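Local atomic coordinates of ATP:cob(I)alamin adenosyltransferase (Salmonella enterica subsp. enterica serovar Livingstone, PDB entry 5CX7), a protein that probably converts cob(I)alamin to adenosylcobalamin, the cofactor of propanediol dehydratase, and binds heme in its C-terminal domain. Residues 17-25 with 37-48; 108-117 with 138-147. One frame throughout, in Å; residues are numbered along the deposited sequence.

Contact 1. Residues 17-25 with 37-48. With HEM (protoporphyrin IX containing Fe), chain B.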
loop_
_atom_site.group_PDB
_atom_site.type_symbol
_atom_site.label_atom_id
_atom_site.label_comp_id
_atom_site.label_asym_id
_atom_site.label_seq_id
_atom_site.Cartn_x
_atom_site.Cartn_y
_atom_site.Cartn_z
ATOM N N LEU E 17 31.967 -5.610 4.898
ATOM C CA LEU E 17 30.799 -4.817 5.338
ATOM C C LEU E 17 31.229 -3.759 6.332
ATOM O O LEU E 17 30.778 -2.620 6.279
ATOM C CB LEU E 17 29.761 -5.751 5.999
ATOM C CG LEU E 17 29.108 -6.772 5.046
ATOM C CD1 LEU E 17 28.301 -7.808 5.833
ATOM C CD2 LEU E 17 28.273 -6.147 3.950
ATOM N N HIS E 18 32.041 -4.175 7.306
ATOM C CA HIS E 18 32.507 -3.316 8.331
ATOM C C HIS E 18 33.304 -2.146 7.766
ATOM O O HIS E 18 33.090 -1.025 8.190
ATOM C CB HIS E 18 33.317 -4.112 9.377
ATOM C CG HIS E 18 33.535 -3.348 10.644
ATOM N ND1 HIS E 18 34.687 -2.628 10.884
ATOM C CD2 HIS E 18 32.730 -3.140 11.719
ATOM C CE1 HIS E 18 34.600 -2.013 12.052
ATOM N NE2 HIS E 18 33.437 -2.318 12.548
ATOM N N GLN E 19 34.227 -2.434 6.871
ATOM C CA GLN E 19 35.085 -1.434 6.253
ATOM C C GLN E 19 34.338 -0.504 5.352
ATOM O O GLN E 19 34.596 0.676 5.388
ATOM C CB GLN E 19 36.299 -2.043 5.507
ATOM C CG GLN E 19 37.232 -2.729 6.475
ATOM C CD GLN E 19 37.670 -1.794 7.604
ATOM O OE1 GLN E 19 38.401 -0.845 7.342
ATOM N NE2 GLN E 19 37.288 -2.078 8.842
ATOM N N LEU E 20 33.383 -1.027 4.585
ATOM C CA LEU E 20 32.550 -0.174 3.767
ATOM C C LEU E 20 31.825 0.824 4.622
ATOM O O LEU E 20 31.821 2.020 4.290
ATOM C CB LEU E 20 31.503 -0.977 2.981
ATOM C CG LEU E 20 31.954 -1.706 1.728
ATOM C CD1 LEU E 20 30.899 -2.695 1.252
ATOM C CD2 LEU E 20 32.322 -0.740 0.621
ATOM N N THR E 21 31.239 0.351 5.689
ATOM C CA THR E 21 30.414 1.160 6.562
ATOM C C THR E 21 31.224 2.228 7.323
ATOM O O THR E 21 30.940 3.419 7.296
ATOM C CB THR E 21 29.640 0.324 7.525
ATOM O OG1 THR E 21 28.871 -0.661 6.838
ATOM C CG2 THR E 21 28.669 1.215 8.313
ATOM N N ARG E 22 32.305 1.798 7.921
ATOM C CA ARG E 22 33.238 2.724 8.524
ATOM C C ARG E 22 33.790 3.763 7.593
ATOM O O ARG E 22 33.858 4.903 7.965
ATOM C CB ARG E 22 34.350 1.924 9.093
ATOM C CG ARG E 22 35.353 2.669 9.895
ATOM C CD ARG E 22 36.336 1.787 10.680
ATOM N NE ARG E 22 37.260 2.746 11.266
ATOM C CZ ARG E 22 38.395 2.426 11.893
ATOM N NH1 ARG E 22 38.748 1.160 12.084
ATOM N NH2 ARG E 22 39.178 3.389 12.315
ATOM N N ALA E 23 34.284 3.358 6.427
ATOM C CA ALA E 23 34.856 4.306 5.478
ATOM C C ALA E 23 33.805 5.283 4.988
ATOM O O ALA E 23 34.127 6.462 4.793
ATOM C CB ALA E 23 35.462 3.595 4.293
ATOM N N ALA E 24 32.552 4.830 4.793
ATOM C CA ALA E 24 31.514 5.750 4.362
ATOM C C ALA E 24 31.277 6.781 5.436
ATOM O O ALA E 24 31.206 7.989 5.163
ATOM C CB ALA E 24 30.188 5.013 4.032
ATOM N N VAL E 25 31.111 6.351 6.671
ATOM C CA VAL E 25 30.854 7.280 7.775
ATOM C C VAL E 25 32.025 8.253 7.976
ATOM O O VAL E 25 31.827 9.468 8.158
ATOM C CB VAL E 25 30.574 6.505 9.066
ATOM C CG1 VAL E 25 30.598 7.388 10.320
ATOM C CG2 VAL E 25 29.227 5.803 8.995
ATOM N N VAL E 37 23.803 5.145 5.389
ATOM C CA VAL E 37 24.598 4.147 4.630
ATOM C C VAL E 37 23.848 2.877 4.613
ATOM O O VAL E 37 23.347 2.442 5.654
ATOM C CB VAL E 37 25.958 3.806 5.327
ATOM C CG1 VAL E 37 26.765 2.821 4.531
ATOM C CG2 VAL E 37 26.743 5.070 5.592
ATOM N N SER E 38 23.711 2.292 3.451
ATOM C CA SER E 38 23.005 1.080 3.346
ATOM C C SER E 38 23.745 0.139 2.429
ATOM O O SER E 38 24.215 0.523 1.373
ATOM C CB SER E 38 21.554 1.310 2.797
ATOM O OG SER E 38 20.933 0.041 2.464
ATOM N N ILE E 39 23.803 -1.102 2.837
ATOM C CA ILE E 39 24.420 -2.179 2.042
ATOM C C ILE E 39 23.343 -3.274 1.903
ATOM O O ILE E 39 22.806 -3.722 2.879
ATOM C CB ILE E 39 25.677 -2.760 2.679
ATOM C CG1 ILE E 39 26.703 -1.637 2.949
ATOM C CG2 ILE E 39 26.302 -3.800 1.777
ATOM C CD1 ILE E 39 27.869 -2.045 3.803
ATOM N N VAL E 40 23.184 -3.728 0.667
ATOM C CA VAL E 40 22.387 -4.908 0.358
ATOM C C VAL E 40 23.293 -5.997 -0.261
ATOM O O VAL E 40 24.377 -5.716 -0.750
ATOM C CB VAL E 40 21.184 -4.609 -0.567
ATOM C CG1 VAL E 40 20.284 -3.546 0.015
ATOM C CG2 VAL E 40 21.650 -4.228 -1.950
ATOM N N ASP E 41 22.888 -7.240 -0.109
ATOM C CA ASP E 41 23.596 -8.347 -0.708
ATOM C C ASP E 41 23.214 -8.510 -2.171
ATOM O O ASP E 41 22.437 -7.726 -2.730
ATOM C CB ASP E 41 23.448 -9.639 0.139
ATOM C CG ASP E 41 22.049 -10.250 0.084
ATOM O OD1 ASP E 41 21.208 -9.876 -0.751
ATOM O OD2 ASP E 41 21.837 -11.112 0.955
ATOM N N ALA E 42 23.781 -9.519 -2.823
ATOM C CA ALA E 42 23.510 -9.743 -4.246
ATOM C C ALA E 42 22.066 -10.053 -4.570
ATOM O O ALA E 42 21.680 -9.950 -5.726
ATOM C CB ALA E 42 24.393 -10.888 -4.784
ATOM N N HIS E 43 21.269 -10.441 -3.590
ATOM C CA HIS E 43 19.828 -10.699 -3.814
ATOM C C HIS E 43 18.976 -9.505 -3.421
ATOM O O HIS E 43 17.767 -9.558 -3.463
ATOM C CB HIS E 43 19.461 -11.965 -3.016
ATOM C CG HIS E 43 20.506 -13.023 -3.145
ATOM N ND1 HIS E 43 20.791 -13.632 -4.349
ATOM C CD2 HIS E 43 21.440 -13.463 -2.268
ATOM C CE1 HIS E 43 21.820 -14.439 -4.194
ATOM N NE2 HIS E 43 22.234 -14.355 -2.943
ATOM N N GLY E 44 19.603 -8.396 -3.058
ATOM C CA GLY E 44 18.872 -7.190 -2.636
ATOM C C GLY E 44 18.383 -7.156 -1.195
ATOM O O GLY E 44 17.690 -6.236 -0.824
ATOM N N THR E 45 18.797 -8.111 -0.371
ATOM C CA THR E 45 18.426 -8.100 1.008
ATOM C C THR E 45 19.246 -7.088 1.762
ATOM O O THR E 45 20.516 -7.136 1.755
ATOM C CB THR E 45 18.594 -9.491 1.648
ATOM O OG1 THR E 45 17.816 -10.416 0.880
ATOM C CG2 THR E 45 18.127 -9.547 3.119
ATOM N N GLU E 46 18.574 -6.263 2.547
ATOM C CA GLU E 46 19.257 -5.368 3.497
ATOM C C GLU E 46 20.206 -6.081 4.405
ATOM O O GLU E 46 19.780 -6.947 5.174
ATOM C CB GLU E 46 18.265 -4.610 4.448
ATOM C CG GLU E 46 17.711 -3.494 3.655
ATOM C CD GLU E 46 16.910 -2.422 4.506
ATOM O OE1 GLU E 46 15.737 -1.933 4.216
ATOM O OE2 GLU E 46 17.545 -2.081 5.533
ATOM N N THR E 47 21.458 -5.620 4.432
ATOM C CA THR E 47 22.479 -6.291 5.201
ATOM C C THR E 47 23.041 -5.384 6.288
ATOM O O THR E 47 23.249 -5.834 7.403
ATOM C CB THR E 47 23.564 -6.879 4.263
ATOM O OG1 THR E 47 22.918 -7.758 3.354
ATOM C CG2 THR E 47 24.604 -7.711 5.074
ATOM N N VAL E 48 23.285 -4.122 5.952
ATOM C CA VAL E 48 23.707 -3.148 6.898
ATOM C C VAL E 48 22.982 -1.857 6.657
ATOM O O VAL E 48 22.862 -1.439 5.514
ATOM C CB VAL E 48 25.238 -2.815 6.812
ATOM C CG1 VAL E 48 25.681 -1.855 7.945
ATOM C CG2 VAL E 48 26.077 -4.059 6.894
HETATM C CHA HEM B . 35.729 -2.714 15.615
HETATM C CHB HEM B . 31.348 -4.666 14.782
HETATM C CHC HEM B . 30.145 -0.420 12.810
HETATM C CHD HEM B . 34.344 1.566 14.056
HETATM C C1A HEM B . 34.675 -3.563 15.503
HETATM C C2A HEM B . 34.739 -4.928 15.816
HETATM C C3A HEM B . 33.508 -5.474 15.574
HETATM C C4A HEM B . 32.652 -4.467 15.137
HETATM C CMA HEM B . 33.109 -6.931 15.741
HETATM C CAA HEM B . 35.959 -5.706 16.293
HETATM C CBA HEM B . 36.538 -6.392 15.028
HETATM C CGA HEM B . 38.042 -6.509 15.019
HETATM O O1A HEM B . 38.564 -7.623 15.289
HETATM O O2A HEM B . 38.742 -5.504 14.721
HETATM C C1B HEM B . 30.614 -3.663 14.182
HETATM C C2B HEM B . 29.309 -3.834 13.717
HETATM C C3B HEM B . 28.956 -2.643 13.158
HETATM C C4B HEM B . 30.117 -1.727 13.274
HETATM C CMB HEM B . 28.518 -5.141 13.859
HETATM C CAB HEM B . 27.617 -2.416 12.580
HETATM C CBB HEM B . 27.134 -1.318 12.047
HETATM C C1C HEM B . 31.173 0.496 12.948
HETATM C C2C HEM B . 31.130 1.841 12.472
HETATM C C3C HEM B . 32.358 2.410 12.851
HETATM C C4C HEM B . 33.095 1.380 13.533
HETATM C CMC HEM B . 29.979 2.519 11.708
HETATM C CAC HEM B . 32.933 3.782 12.657
HETATM C CBC HEM B . 32.353 4.802 12.075
HETATM C C1D HEM B . 35.031 0.498 14.588
HETATM C C2D HEM B . 36.398 0.757 15.049
HETATM C C3D HEM B . 36.836 -0.445 15.479
HETATM C C4D HEM B . 35.698 -1.390 15.294
HETATM C CMD HEM B . 37.116 2.098 15.031
HETATM C CAD HEM B . 38.212 -0.726 16.093
HETATM C CBD HEM B . 39.391 -0.580 15.127
HETATM C CGD HEM B . 40.041 -1.901 14.774
HETATM O O1D HEM B . 41.305 -2.042 14.869
HETATM O O2D HEM B . 39.318 -2.838 14.350
HETATM N NA HEM B . 33.378 -3.298 15.055
HETATM N NB HEM B . 31.036 -2.430 13.907
HETATM N NC HEM B . 32.384 0.224 13.530
HETATM N ND HEM B . 34.648 -0.802 14.741
HETATM FE FE HEM B . 32.921 -1.619 14.327
#
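L17 carries the helix side of this contact against strands 36-41 and 46-51. Its CB lies 4.2 Å from V48 CG2. Chi1 (-66°) sets CG anti to the carbonyl carbon; from CG, CD1 goes to T47 CG2 at 3.8 Å and CD2 to I39 CG2, also at 3.8 Å. T47 and V48 both face I39 in a classic beta bulge, the backbone N of each donating to I39 O, consistent with both side chains turning to the helix. One turn on, T21 OG1 meets V48 CG1 tip to tip, 3.6 Å away, with I39 CD1 also close. This hydroxyl, buried among methyls, is satisfied by donating to L17 O at 2.8 Å; T21 N reaches the same oxygen from the opposite face of its plane.

H18 turns away from the strands, and its NE2 binds the heme iron at 2.0 Å; H18 of a second subunit is the other axial ligand. Heme CMD sits over the centre of the R22 guanidinium, 3.4 Å above that group's plane, and R22 NE is salt-bridged to E26. Helix 14-31 thus lies between heme and sheet, segment 17-25 running at 158° to segment 37-41, while V37 touches L120 and I122 of strand 115-123.

Contact 2. Residues 108-117 with 138-147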
loop_
_atom_site.group_PDB
_atom_site.type_symbol
_atom_site.label_atom_id
_atom_site.label_comp_id
_atom_site.label_asym_id
_atom_site.label_seq_id
_atom_site.Cartn_x
_atom_site.Cartn_y
_atom_site.Cartn_z
ATOM N N TYR E 108 25.816 2.176 -5.902
ATOM C CA TYR E 108 26.737 1.452 -6.732
ATOM C C TYR E 108 26.591 -0.042 -6.535
ATOM O O TYR E 108 26.364 -0.536 -5.433
ATOM C CB TYR E 108 28.192 1.835 -6.377
ATOM C CG TYR E 108 28.528 3.169 -6.855
ATOM C CD1 TYR E 108 28.193 4.276 -6.089
ATOM C CD2 TYR E 108 29.227 3.382 -8.021
ATOM C CE1 TYR E 108 28.553 5.525 -6.489
ATOM C CE2 TYR E 108 29.537 4.674 -8.481
ATOM C CZ TYR E 108 29.199 5.729 -7.664
ATOM O OH TYR E 108 29.477 7.024 -7.985
ATOM N N ALA E 109 26.686 -0.766 -7.634
ATOM C CA ALA E 109 26.734 -2.203 -7.629
ATOM C C ALA E 109 28.177 -2.637 -7.334
ATOM O O ALA E 109 29.119 -1.972 -7.737
ATOM C CB ALA E 109 26.319 -2.741 -8.964
ATOM N N LEU E 110 28.319 -3.692 -6.568
ATOM C CA LEU E 110 29.625 -4.169 -6.104
ATOM C C LEU E 110 29.889 -5.524 -6.785
ATOM O O LEU E 110 29.091 -6.457 -6.644
ATOM C CB LEU E 110 29.641 -4.323 -4.623
ATOM C CG LEU E 110 29.205 -3.085 -3.828
ATOM C CD1 LEU E 110 29.141 -3.395 -2.354
ATOM C CD2 LEU E 110 30.114 -1.899 -4.068
ATOM N N TRP E 111 31.047 -5.631 -7.423
ATOM C CA TRP E 111 31.437 -6.819 -8.199
ATOM C C TRP E 111 32.830 -7.337 -7.818
ATOM O O TRP E 111 33.697 -6.570 -7.423
ATOM C CB TRP E 111 31.511 -6.476 -9.672
ATOM C CG TRP E 111 30.284 -6.005 -10.303
ATOM C CD1 TRP E 111 29.800 -4.752 -10.276
ATOM C CD2 TRP E 111 29.367 -6.778 -11.090
ATOM N NE1 TRP E 111 28.624 -4.687 -10.980
ATOM C CE2 TRP E 111 28.330 -5.926 -11.474
ATOM C CE3 TRP E 111 29.345 -8.112 -11.519
ATOM C CZ2 TRP E 111 27.263 -6.352 -12.298
ATOM C CZ3 TRP E 111 28.290 -8.556 -12.302
ATOM C CH2 TRP E 111 27.268 -7.697 -12.690
ATOM N N ARG E 112 32.988 -8.663 -7.821
ATOM C CA ARG E 112 34.296 -9.340 -7.577
ATOM C C ARG E 112 34.384 -10.453 -8.572
ATOM O O ARG E 112 33.502 -11.326 -8.546
ATOM C CB ARG E 112 34.392 -9.988 -6.175
ATOM C CG ARG E 112 35.478 -9.447 -5.333
ATOM C CD ARG E 112 35.617 -10.260 -4.021
ATOM N NE ARG E 112 35.948 -9.188 -3.150
ATOM C CZ ARG E 112 35.444 -8.975 -1.947
ATOM N NH1 ARG E 112 34.556 -9.787 -1.381
ATOM N NH2 ARG E 112 35.879 -7.941 -1.301
ATOM N N ASP E 113 35.480 -10.505 -9.328
ATOM C CA ASP E 113 35.726 -11.620 -10.268
ATOM C C ASP E 113 34.543 -11.895 -11.190
ATOM O O ASP E 113 34.141 -13.055 -11.359
ATOM C CB ASP E 113 36.088 -12.921 -9.515
ATOM C CG ASP E 113 37.359 -12.805 -8.649
ATOM O OD1 ASP E 113 38.207 -11.916 -8.899
ATOM O OD2 ASP E 113 37.473 -13.548 -7.624
ATOM N N GLY E 114 33.947 -10.827 -11.715
ATOM C CA GLY E 114 32.778 -10.945 -12.562
ATOM C C GLY E 114 31.451 -11.308 -11.895
ATOM O O GLY E 114 30.456 -11.513 -12.590
ATOM N N ILE E 115 31.408 -11.376 -10.565
ATOM C CA ILE E 115 30.231 -11.800 -9.829
ATOM C C ILE E 115 29.687 -10.575 -9.078
ATOM O O ILE E 115 30.424 -9.904 -8.355
ATOM C CB ILE E 115 30.549 -12.934 -8.827
ATOM C CG1 ILE E 115 31.152 -14.184 -9.545
ATOM C CG2 ILE E 115 29.320 -13.337 -8.022
ATOM C CD1 ILE E 115 30.193 -14.874 -10.482
ATOM N N LEU E 116 28.380 -10.384 -9.174
ATOM C CA LEU E 116 27.701 -9.341 -8.422
ATOM C C LEU E 116 27.585 -9.788 -6.980
ATOM O O LEU E 116 27.017 -10.831 -6.654
ATOM C CB LEU E 116 26.300 -9.105 -8.979
ATOM C CG LEU E 116 25.445 -8.052 -8.228
ATOM C CD1 LEU E 116 26.047 -6.689 -8.433
ATOM C CD2 LEU E 116 24.012 -8.102 -8.736
ATOM N N ILE E 117 28.077 -8.968 -6.049
ATOM C CA ILE E 117 28.044 -9.374 -4.628
ATOM C C ILE E 117 27.181 -8.485 -3.717
ATOM O O ILE E 117 27.018 -8.817 -2.540
ATOM C CB ILE E 117 29.494 -9.516 -4.013
ATOM C CG1 ILE E 117 30.318 -8.223 -4.054
ATOM C CG2 ILE E 117 30.276 -10.614 -4.774
ATOM C CD1 ILE E 117 31.680 -8.335 -3.311
ATOM N N ILE E 138 33.920 2.388 -1.237
ATOM C CA ILE E 138 34.197 1.284 -2.114
ATOM C C ILE E 138 35.710 1.080 -2.328
ATOM O O ILE E 138 36.189 -0.043 -2.334
ATOM C CB ILE E 138 33.468 1.447 -3.432
ATOM C CG1 ILE E 138 31.944 1.186 -3.212
ATOM C CG2 ILE E 138 33.971 0.487 -4.499
ATOM C CD1 ILE E 138 31.067 1.756 -4.330
ATOM N N ALA E 139 36.425 2.179 -2.456
ATOM C CA ALA E 139 37.894 2.160 -2.548
ATOM C C ALA E 139 38.540 1.562 -1.300
ATOM O O ALA E 139 39.655 1.074 -1.404
ATOM C CB ALA E 139 38.430 3.564 -2.848
ATOM N N ALA E 140 37.891 1.596 -0.123
ATOM C CA ALA E 140 38.458 1.030 1.102
ATOM C C ALA E 140 38.514 -0.492 1.087
ATOM O O ALA E 140 39.188 -1.075 1.907
ATOM C CB ALA E 140 37.695 1.492 2.335
ATOM N N ILE E 141 37.785 -1.145 0.198
ATOM C CA ILE E 141 37.853 -2.568 0.149
ATOM C C ILE E 141 38.241 -3.114 -1.149
ATOM O O ILE E 141 38.199 -4.270 -1.148
ATOM C CB ILE E 141 36.517 -3.300 0.584
ATOM C CG1 ILE E 141 35.342 -2.990 -0.349
ATOM C CG2 ILE E 141 36.148 -2.883 2.018
ATOM C CD1 ILE E 141 34.175 -3.985 -0.208
ATOM N N ASN E 142 38.532 -2.482 -2.285
ATOM C CA ASN E 142 38.855 -3.566 -3.453
ATOM C C ASN E 142 37.756 -4.611 -3.855
ATOM O O ASN E 142 37.614 -5.853 -3.486
ATOM C CB ASN E 142 40.055 -4.275 -2.951
ATOM C CG ASN E 142 41.323 -3.611 -3.343
ATOM O OD1 ASN E 142 41.713 -3.992 -4.359
ATOM N ND2 ASN E 142 42.007 -2.726 -2.569
ATOM N N VAL E 143 36.804 -3.972 -4.464
ATOM C CA VAL E 143 35.852 -4.597 -5.232
ATOM C C VAL E 143 35.769 -3.624 -6.333
ATOM O O VAL E 143 36.256 -2.508 -6.201
ATOM C CB VAL E 143 34.502 -4.599 -4.466
ATOM C CG1 VAL E 143 34.482 -5.620 -3.348
ATOM C CG2 VAL E 143 34.146 -3.228 -3.931
ATOM N N GLY E 144 35.126 -4.049 -7.383
ATOM C CA GLY E 144 34.880 -3.204 -8.498
ATOM C C GLY E 144 33.428 -2.747 -8.503
ATOM O O GLY E 144 32.588 -3.302 -7.766
ATOM N N THR E 145 33.190 -1.727 -9.294
ATOM C CA THR E 145 31.834 -1.199 -9.522
ATOM C C THR E 145 31.244 -1.563 -10.882
ATOM O O THR E 145 30.149 -1.130 -11.208
ATOM C CB THR E 145 31.776 0.287 -9.339
ATOM O OG1 THR E 145 32.702 0.923 -10.225
ATOM C CG2 THR E 145 32.111 0.637 -7.884
ATOM N N HIS E 146 31.947 -2.403 -11.623
ATOM C CA HIS E 146 31.462 -2.921 -12.893
ATOM C C HIS E 146 31.915 -4.325 -13.020
ATOM O O HIS E 146 32.914 -4.748 -12.393
ATOM C CB HIS E 146 32.162 -2.073 -13.905
ATOM C CG HIS E 146 31.896 -2.374 -15.344
ATOM N ND1 HIS E 146 32.687 -3.237 -16.076
ATOM C CD2 HIS E 146 31.034 -1.808 -16.226
ATOM C CE1 HIS E 146 32.267 -3.251 -17.333
ATOM N NE2 HIS E 146 31.264 -2.395 -17.449
ATOM N N GLN E 147 31.131 -5.075 -13.790
ATOM C CA GLN E 147 31.449 -6.435 -14.044
ATOM C C GLN E 147 32.765 -6.504 -14.803
ATOM O O GLN E 147 32.978 -5.709 -15.715
ATOM C CB GLN E 147 30.401 -7.093 -14.916
ATOM C CG GLN E 147 30.751 -8.536 -15.155
ATOM C CD GLN E 147 29.591 -9.295 -15.728
ATOM O OE1 GLN E 147 28.914 -8.798 -16.594
ATOM N NE2 GLN E 147 29.365 -10.502 -15.249
ATOM O OXT GLN E 147 33.496 -7.445 -14.548
HETATM O O HOH W 1 28.077 0.306 -10.029
HETATM O O HOH W 2 34.068 -7.711 -11.698
#
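W111 pairs with G144 as a single antiparallel bridge, by which the C-terminal tail extends along the edge strand 107-112 of the beta-hairpin formed with strand 115-123. The two bonds of this hydrogen-bonded pair differ in approach: G144 N meets W111 O at 2.9 Å in the carbonyl plane, but W111 N lies tilted 34° from the plane of G144 O. A CA-H...O contact from T145 CA to A109 O, 3.3 Å long, continues the backbone match.

Packing is tight on the buried side, where I138 of helix 127-139 presses CD1 against Y108 CB at 3.5 Å and CG1 against L110 CD2. The Y108 hydroxyl is bonded to Q135 of the same helix. V143 reaches this apolar group with CG2 toward L110, while its CG1 packs on I117 CD1 and lies over one face of the R112 guanidinium. The chain of R112 bends at chi3, and its NH2 gives only a weak bond to N142 O (3.5 Å); its stronger partner is D16, through NH1.

Toward solvent the contact is looser and partly water-mediated. Water 1 accepts from A109 N and lies 2.8 Å from T145 O, linking the two segments; water 2 joins G114 N to the terminal carboxylate at Q147 OXT. The W111 indole is nevertheless sandwiched: the backbone of H146 and Q147 crosses one face, and L116 CD1 sits over the opposite one. Q147 CB makes a CH-pi contact, 3.7 Å from the centroid of the six-membered ring and 12° off its normal. With CG anti to the backbone N (chi1 -179°) and the chain extended beyond it, the amide continues past CZ3 to the type I' turn, where Q147 NE2 donates to G114 O at 3.0 Å.

From the N terminus, helix 14-31 leads through a short connection into strands 36-41 and 46-51, and contact 1 closes that loop by laying the helix on the hairpin. Contact 2 opens only later in the chain, so the two are in series, neither nested nor crossed. It returns the tail after helix 127-139 to strand 107-112, at the other edge of the same antiparallel sheet; strand 115-123, neighbour to 36-41, joins them. Their centres lie 12 Å apart, and they meet directly: L20 CG is 3.7 Å from I141 CD1, and A23 CB is 3.6 Å from A140 CB. The tail thereby ties the heme-bearing helix to the far edge.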